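Local coordinates for protein putative glucarate dehydratase (Pseudomonas fluorescens, PDB 4IT1) that probably dehydrates D-glucarate to 5-dehydro-4-deoxy-D-glucarate with the help of magnesium, as a member of the mandelate racemase/muconate lactonizing enzyme family, at residues A[347-359]-A[393-405]. Numbering follows the deposited sequence.
Sequences LGISLMAMAHVAA and CVKITRAPGLGLE
Met-352, Ala-355 and His-356 on one side of helix 348-359 meet Val-394, Ile-396, Leu-402 and Leu-404 in a buried, mainly apolar helix-on-strand-and-loop contact within the C-terminal domain. Strand 393-395 crosses the helix almost perpendicularly, at 87°, and the chain beyond it doubles back through a type II' beta turn at Pro-400 to Gly-403 to follow the helix toward its N-terminus. Met-352 fills the middle of the contact. Met-352 CG packs against Leu-404 CD1 at 3.8 Å, while bends at chi2 and chi3 carry the sulfur and methyl to the strand, where Met-352 SD lies 3.8 Å from Val-394 CG1; the methyl CE is modelled closer to CG1 than is usual for two carbons, so its exact position is doubtful. Leu-402 reaches the helix from the turn: its CD2 lies against the backbone, 3.4 Å from Ala-353 N, and its CD1 meets Ile-349 CG2. Both segments belong to the modified TIM barrel, (β/α)7β, domain of the enolase superfamily: helix 348-359 follows the parallel strand 338-341, and 393-395 pairs antiparallel with strand 163-170, whose Phe-166 touches both Leu-351 and Val-394. Farther along the helix, Ile-396 divides its branches among three residues. Its CG2, placed anti to the backbone N by a chi1 of -52°, sits over one face of the His-356 imidazole in a CH-pi contact, 4.1 Å from the ring centroid and displaced toward the rim. CD1 bears on Ala-355 CB and on CD2 of the same histidine, and Ile-396 CG1 packs on Ala-359 CB at 3.8 Å. Gly-401 O approaches the His-356 ring obliquely, 3.5 Å from His-356 CE1, while ND1 is hydrogen-bonded to the backbone N of Val-153, which restrains the ring's rotation. Within the turn, Leu-402 N is hydrogen-bonded to Asp-142 OD1.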
loop_
_atom_site.group_PDB
_atom_site.type_symbol
_atom_site.label_atom_id
_atom_site.label_comp_id
_atom_site.label_asym_id
_atom_site.label_seq_id
_atom_site.Cartn_x
_atom_site.Cartn_y
_atom_site.Cartn_z
ATOM N N LEU A 347 3.049 -23.749 9.669
ATOM C CA LEU A 347 2.359 -24.004 10.920
ATOM C C LEU A 347 1.387 -22.876 11.260
ATOM O O LEU A 347 1.179 -21.950 10.462
ATOM C CB LEU A 347 3.362 -24.234 12.054
ATOM C CG LEU A 347 4.301 -25.440 11.910
ATOM C CD1 LEU A 347 5.279 -25.476 13.073
ATOM C CD2 LEU A 347 3.555 -26.766 11.799
ATOM N N GLY A 348 0.805 -22.970 12.452
ATOM C CA GLY A 348 -0.237 -22.062 12.910
ATOM C C GLY A 348 0.107 -20.589 12.887
ATOM O O GLY A 348 -0.769 -19.760 12.618
ATOM N N ILE A 349 1.368 -20.261 13.181
ATOM C CA ILE A 349 1.831 -18.873 13.160
ATOM C C ILE A 349 1.588 -18.256 11.776
ATOM O O ILE A 349 0.913 -17.227 11.648
ATOM C CB ILE A 349 3.325 -18.739 13.545
ATOM C CG1 ILE A 349 3.574 -19.283 14.958
ATOM C CG2 ILE A 349 3.780 -17.287 13.420
ATOM C CD1 ILE A 349 5.012 -19.188 15.431
ATOM N N SER A 350 2.126 -18.902 10.745
ATOM C CA SER A 350 1.906 -18.463 9.371
ATOM C C SER A 350 0.415 -18.345 9.071
ATOM O O SER A 350 -0.037 -17.338 8.513
ATOM C CB SER A 350 2.580 -19.419 8.378
ATOM O OG SER A 350 3.981 -19.206 8.347
ATOM N N LEU A 351 -0.341 -19.369 9.463
ATOM C CA LEU A 351 -1.770 -19.425 9.197
ATOM C C LEU A 351 -2.474 -18.169 9.715
ATOM O O LEU A 351 -3.357 -17.636 9.046
ATOM C CB LEU A 351 -2.384 -20.694 9.796
ATOM C CG LEU A 351 -3.847 -21.053 9.489
ATOM C CD1 LEU A 351 -4.113 -21.218 7.996
ATOM C CD2 LEU A 351 -4.267 -22.310 10.241
ATOM N N MET A 352 -2.050 -17.679 10.879
ATOM C CA MET A 352 -2.684 -16.519 11.505
ATOM C C MET A 352 -2.259 -15.185 10.907
ATOM O O MET A 352 -3.099 -14.294 10.729
ATOM C CB MET A 352 -2.504 -16.522 13.034
ATOM C CG MET A 352 -3.371 -17.546 13.752
ATOM S SD MET A 352 -5.132 -17.383 13.382
ATOM C CE MET A 352 -5.639 -19.093 13.449
ATOM N N ALA A 353 -0.962 -15.038 10.619
ATOM C CA ALA A 353 -0.455 -13.845 9.937
ATOM C C ALA A 353 -1.174 -13.699 8.599
ATOM O O ALA A 353 -1.694 -12.633 8.269
ATOM C CB ALA A 353 1.045 -13.942 9.730
ATOM N N MET A 354 -1.220 -14.797 7.852
ATOM C CA MET A 354 -1.970 -14.858 6.616
ATOM C C MET A 354 -3.442 -14.466 6.838
ATOM O O MET A 354 -3.955 -13.594 6.135
ATOM C CB MET A 354 -1.856 -16.247 5.989
ATOM C CG MET A 354 -2.628 -16.383 4.685
ATOM S SD MET A 354 -2.491 -17.979 3.856
ATOM C CE MET A 354 -2.691 -19.117 5.226
ATOM N N ALA A 355 -4.101 -15.088 7.821
ATOM C CA ALA A 355 -5.531 -14.838 8.077
ATOM C C ALA A 355 -5.820 -13.379 8.422
ATOM O O ALA A 355 -6.756 -12.790 7.886
ATOM C CB ALA A 355 -6.074 -15.765 9.157
ATOM N N HIS A 356 -4.995 -12.803 9.292
ATOM C CA HIS A 356 -5.134 -11.410 9.690
ATOM C C HIS A 356 -5.012 -10.408 8.547
ATOM O O HIS A 356 -5.792 -9.459 8.485
ATOM C CB HIS A 356 -4.169 -11.064 10.827
ATOM C CG HIS A 356 -4.696 -11.415 12.183
ATOM N ND1 HIS A 356 -4.930 -10.468 13.158
ATOM C CD2 HIS A 356 -5.057 -12.606 12.718
ATOM C CE1 HIS A 356 -5.400 -11.063 14.240
ATOM N NE2 HIS A 356 -5.487 -12.359 13.999
ATOM N N VAL A 357 -4.033 -10.587 7.659
ATOM C CA VAL A 357 -3.898 -9.663 6.527
ATOM C C VAL A 357 -5.037 -9.924 5.553
ATOM O O VAL A 357 -5.621 -8.991 5.018
ATOM C CB VAL A 357 -2.498 -9.698 5.845
ATOM C CG1 VAL A 357 -2.235 -11.026 5.159
ATOM C CG2 VAL A 357 -2.347 -8.551 4.860
ATOM N N ALA A 358 -5.369 -11.198 5.368
ATOM C CA ALA A 358 -6.539 -11.592 4.598
ATOM C C ALA A 358 -7.822 -10.935 5.128
ATOM O O ALA A 358 -8.767 -10.696 4.369
ATOM C CB ALA A 358 -6.677 -13.105 4.607
ATOM N N ALA A 359 -7.834 -10.643 6.431
ATOM C CA ALA A 359 -9.007 -10.105 7.109
ATOM C C ALA A 359 -9.105 -8.600 6.951
ATOM O O ALA A 359 -10.197 -8.041 7.021
ATOM C CB ALA A 359 -8.996 -10.486 8.586
ATOM N N CYS A 393 -13.167 -22.183 7.759
ATOM C CA CYS A 393 -12.750 -20.822 8.080
ATOM C C CYS A 393 -11.852 -20.745 9.303
ATOM O O CYS A 393 -11.833 -21.646 10.139
ATOM C CB CYS A 393 -13.966 -19.917 8.315
ATOM S SG CYS A 393 -14.838 -19.374 6.829
ATOM N N VAL A 394 -11.133 -19.634 9.396
ATOM C CA VAL A 394 -10.303 -19.314 10.538
ATOM C C VAL A 394 -10.862 -18.045 11.181
ATOM O O VAL A 394 -10.996 -17.009 10.519
ATOM C CB VAL A 394 -8.836 -19.100 10.106
ATOM C CG1 VAL A 394 -7.990 -18.607 11.260
ATOM C CG2 VAL A 394 -8.248 -20.382 9.538
ATOM N N LYS A 395 -11.195 -18.139 12.470
ATOM C CA LYS A 395 -11.750 -17.019 13.228
ATOM C C LYS A 395 -10.705 -15.973 13.589
ATOM O O LYS A 395 -9.638 -16.303 14.109
ATOM C CB LYS A 395 -12.419 -17.515 14.518
ATOM C CG LYS A 395 -13.929 -17.678 14.445
ATOM C CD LYS A 395 -14.346 -19.076 14.015
ATOM C CE LYS A 395 -15.744 -19.398 14.525
ATOM N NZ LYS A 395 -16.280 -20.675 13.977
ATOM N N ILE A 396 -11.028 -14.710 13.319
ATOM C CA ILE A 396 -10.237 -13.589 13.820
ATOM C C ILE A 396 -10.905 -13.094 15.104
ATOM O O ILE A 396 -12.090 -12.744 15.100
ATOM C CB ILE A 396 -10.125 -12.438 12.783
ATOM C CG1 ILE A 396 -9.650 -12.965 11.424
ATOM C CG2 ILE A 396 -9.220 -11.315 13.288
ATOM C CD1 ILE A 396 -8.277 -13.609 11.436
ATOM N N THR A 397 -10.143 -13.075 16.194
ATOM C CA THR A 397 -10.680 -12.718 17.508
ATOM C C THR A 397 -10.087 -11.416 18.046
ATOM O O THR A 397 -9.363 -10.708 17.341
ATOM C CB THR A 397 -10.478 -13.849 18.545
ATOM O OG1 THR A 397 -9.136 -13.816 19.051
ATOM C CG2 THR A 397 -10.774 -15.219 17.934
ATOM N N ARG A 398 -10.404 -11.110 19.302
ATOM C CA ARG A 398 -9.928 -9.891 19.951
ATOM C C ARG A 398 -8.615 -10.108 20.713
ATOM O O ARG A 398 -8.053 -9.153 21.268
ATOM C CB ARG A 398 -11.014 -9.307 20.876
ATOM C CG ARG A 398 -12.250 -8.749 20.168
ATOM C CD ARG A 398 -11.920 -7.608 19.209
ATOM N NE ARG A 398 -11.115 -6.555 19.831
ATOM C CZ ARG A 398 -10.616 -5.506 19.181
ATOM N NH1 ARG A 398 -9.896 -4.600 19.832
ATOM N NH2 ARG A 398 -10.829 -5.362 17.879
ATOM N N ALA A 399 -8.136 -11.357 20.731
ATOM C CA ALA A 399 -6.840 -11.711 21.334
ATOM C C ALA A 399 -5.722 -10.832 20.772
ATOM O O ALA A 399 -5.704 -10.558 19.561
ATOM C CB ALA A 399 -6.529 -13.179 21.101
ATOM N N PRO A 400 -4.794 -10.378 21.646
ATOM C CA PRO A 400 -3.702 -9.475 21.247
ATOM C C PRO A 400 -2.775 -10.096 20.195
ATOM O O PRO A 400 -2.446 -11.287 20.269
ATOM C CB PRO A 400 -2.934 -9.232 22.555
ATOM C CG PRO A 400 -3.853 -9.658 23.647
ATOM C CD PRO A 400 -4.697 -10.752 23.069
ATOM N N GLY A 401 -2.373 -9.284 19.221
ATOM C CA GLY A 401 -1.539 -9.742 18.112
ATOM C C GLY A 401 -2.129 -10.917 17.362
ATOM O O GLY A 401 -3.300 -10.897 16.973
ATOM N N LEU A 402 -1.312 -11.947 17.173
ATOM C CA LEU A 402 -1.750 -13.185 16.534
ATOM C C LEU A 402 -2.602 -14.045 17.472
ATOM O O LEU A 402 -3.277 -14.978 17.023
ATOM C CB LEU A 402 -0.541 -13.990 16.036
ATOM C CG LEU A 402 0.316 -13.402 14.909
ATOM C CD1 LEU A 402 1.626 -14.162 14.789
ATOM C CD2 LEU A 402 -0.429 -13.406 13.581
ATOM N N GLY A 403 -2.560 -13.729 18.769
ATOM C CA GLY A 403 -3.271 -14.500 19.793
ATOM C C GLY A 403 -2.733 -15.913 19.937
ATOM O O GLY A 403 -3.499 -16.874 20.050
ATOM N N LEU A 404 -1.409 -16.035 19.922
ATOM C CA LEU A 404 -0.751 -17.333 19.976
ATOM C C LEU A 404 0.447 -17.316 20.925
ATOM O O LEU A 404 1.138 -16.295 21.067
ATOM C CB LEU A 404 -0.297 -17.757 18.577
ATOM C CG LEU A 404 -1.305 -18.029 17.457
ATOM C CD1 LEU A 404 -0.548 -18.254 16.157
ATOM C CD2 LEU A 404 -2.203 -19.220 17.767
ATOM N N GLU A 405 0.690 -18.457 21.571
ATOM C CA GLU A 405 1.820 -18.592 22.491
ATOM C C GLU A 405 2.674 -19.824 22.189
ATOM O O GLU A 405 2.146 -20.912 21.934
ATOM C CB GLU A 405 1.340 -18.584 23.951
ATOM C CG GLU A 405 0.998 -17.187 24.463
ATOM C CD GLU A 405 0.356 -17.177 25.840
ATOM O OE1 GLU A 405 0.069 -18.259 26.393
ATOM O OE2 GLU A 405 0.133 -16.068 26.370
#